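PDB 6DGB: IS607 family transposase IS1535 from Mycobacterium tuberculosis, which probably binds DNA and carries out strand exchange as an IS607-family serine transposase, of which this chain is the C-terminal catalytic domain. Local coordinates for residues V3-V8 and P51-I56. Residues are numbered along the deposited sequence; the frame is centred on the assembly and turned at random.
Sequences VLYARV and PKLRRI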
# COMPACT_ATOMS: atom_id res chain seq x y z
N VAL A 3 -10.57 17.62 -3.75
CA VAL A 3 -9.19 17.67 -4.21
C VAL A 3 -9.08 16.80 -5.44
O VAL A 3 -9.47 15.64 -5.42
CB VAL A 3 -8.14 17.24 -3.12
CG1 VAL A 3 -6.72 17.45 -3.59
CG2 VAL A 3 -8.36 17.98 -1.82
N LEU A 4 -8.57 17.37 -6.53
CA LEU A 4 -8.34 16.59 -7.73
C LEU A 4 -6.87 16.24 -7.65
O LEU A 4 -6.06 17.11 -7.35
CB LEU A 4 -8.70 17.36 -8.99
CG LEU A 4 -10.11 17.95 -9.10
CD1 LEU A 4 -10.32 18.57 -10.46
CD2 LEU A 4 -11.19 16.92 -8.86
N TYR A 5 -6.55 14.94 -7.78
CA TYR A 5 -5.17 14.46 -7.64
C TYR A 5 -4.69 13.61 -8.84
O TYR A 5 -5.34 12.64 -9.22
CB TYR A 5 -5.02 13.74 -6.29
CG TYR A 5 -3.65 13.18 -6.03
CD1 TYR A 5 -2.66 13.95 -5.41
CD2 TYR A 5 -3.34 11.86 -6.35
CE1 TYR A 5 -1.39 13.43 -5.17
CE2 TYR A 5 -2.07 11.33 -6.10
CZ TYR A 5 -1.10 12.12 -5.50
OH TYR A 5 0.13 11.58 -5.25
N ALA A 6 -3.54 14.00 -9.41
CA ALA A 6 -2.86 13.38 -10.56
C ALA A 6 -1.47 12.93 -10.16
O ALA A 6 -0.75 13.67 -9.49
CB ALA A 6 -2.76 14.38 -11.70
N ARG A 7 -1.09 11.71 -10.57
CA ARG A 7 0.24 11.16 -10.30
C ARG A 7 0.87 10.51 -11.52
O ARG A 7 0.18 9.95 -12.38
CB ARG A 7 0.28 10.21 -9.08
CG ARG A 7 1.71 9.95 -8.55
CD ARG A 7 1.86 8.75 -7.64
NE ARG A 7 1.10 7.58 -8.07
CZ ARG A 7 1.54 6.64 -8.90
NH1 ARG A 7 2.78 6.70 -9.38
NH2 ARG A 7 0.75 5.63 -9.24
N VAL A 8 2.20 10.60 -11.58
CA VAL A 8 3.07 10.00 -12.58
C VAL A 8 4.40 9.51 -11.89
O VAL A 8 4.84 10.12 -10.91
CB VAL A 8 3.20 11.00 -13.76
CG1 VAL A 8 4.63 11.32 -14.14
CG2 VAL A 8 2.38 10.53 -14.96
N PRO A 51 4.94 13.68 -0.66
CA PRO A 51 4.51 14.69 0.34
C PRO A 51 3.24 15.45 0.01
O PRO A 51 2.63 16.00 0.92
CB PRO A 51 5.72 15.61 0.44
CG PRO A 51 6.38 15.49 -0.89
CD PRO A 51 6.21 14.07 -1.30
N LYS A 52 2.87 15.50 -1.29
CA LYS A 52 1.66 16.16 -1.77
C LYS A 52 0.43 15.35 -1.31
O LYS A 52 -0.52 15.95 -0.79
CB LYS A 52 1.67 16.33 -3.29
CG LYS A 52 2.76 17.27 -3.78
CD LYS A 52 2.39 17.92 -5.11
CE LYS A 52 3.29 19.06 -5.50
NZ LYS A 52 2.68 19.92 -6.57
N LEU A 53 0.49 13.99 -1.44
CA LEU A 53 -0.58 13.07 -1.01
C LEU A 53 -0.63 12.95 0.51
O LEU A 53 -1.72 12.78 1.08
CB LEU A 53 -0.47 11.68 -1.68
CG LEU A 53 -1.59 10.67 -1.39
CD1 LEU A 53 -2.96 11.17 -1.83
CD2 LEU A 53 -1.31 9.38 -2.05
N ARG A 54 0.54 13.07 1.17
CA ARG A 54 0.65 13.05 2.62
C ARG A 54 -0.13 14.26 3.16
O ARG A 54 -1.05 14.08 3.95
CB ARG A 54 2.13 13.08 3.04
CG ARG A 54 2.39 13.07 4.56
CD ARG A 54 3.87 13.10 4.93
NE ARG A 54 4.60 14.20 4.28
CZ ARG A 54 4.81 15.40 4.81
NH1 ARG A 54 4.35 15.69 6.02
NH2 ARG A 54 5.48 16.32 4.13
N ARG A 55 0.17 15.46 2.63
CA ARG A 55 -0.48 16.71 2.98
C ARG A 55 -2.00 16.61 2.79
O ARG A 55 -2.75 16.97 3.70
CB ARG A 55 0.13 17.85 2.15
CG ARG A 55 0.11 19.23 2.81
CD ARG A 55 1.17 20.16 2.23
NE ARG A 55 0.86 20.60 0.87
CZ ARG A 55 0.21 21.73 0.57
NH1 ARG A 55 -0.23 22.52 1.54
NH2 ARG A 55 -0.03 22.05 -0.70
N ILE A 56 -2.45 16.07 1.64
CA ILE A 56 -3.87 15.85 1.30
C ILE A 56 -4.52 14.90 2.32
O ILE A 56 -5.56 15.25 2.87
CB ILE A 56 -4.03 15.33 -0.16
CG1 ILE A 56 -3.81 16.45 -1.19
CG2 ILE A 56 -5.39 14.66 -0.38
CD1 ILE A 56 -3.41 15.96 -2.57
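Tyr5 reaches from strand 3-8 to helix 51-56 and meets both Leu53 and Ile56. Its CB leaves the strand toward the helix, and with CG anti to the backbone N (chi1 179°) the ring extends across the gap between the two backbones. Partway along the ring, Tyr5 CD1 meets Ile56 CD1 at 3.6 Å. Farther out, Tyr5 CE1 and CZ come up to Leu53 CB, with Tyr5 CZ 3.9 Å from it. Leu53 CD1 sits over one face in a CH-pi contact, 4.2 Å from the centroid of the Tyr5 ring and 10° off the normal. At the tip, Tyr5 OH packs 3.6 Å from Leu53 CB while hydrogen-bonded to Glu41 OE1 on strand 37-42, which satisfies the buried hydroxyl. Ile56 CD1 also touches Val3 CG1 at 3.8 Å, so this one methyl bridges Val3 and the ring. No hydrogen bond links the two segments, which run nearly antiparallel (156°) with axes 10.4 Å apart. Helix 51-58 thus packs on one face of the parallel sheet of this resolvase-type catalytic domain, where Ile56 also touches flanking strands 37-42 and 64-67; helix 14-30 lies against the opposite face, and His80 of the second subunit packs on Leu53.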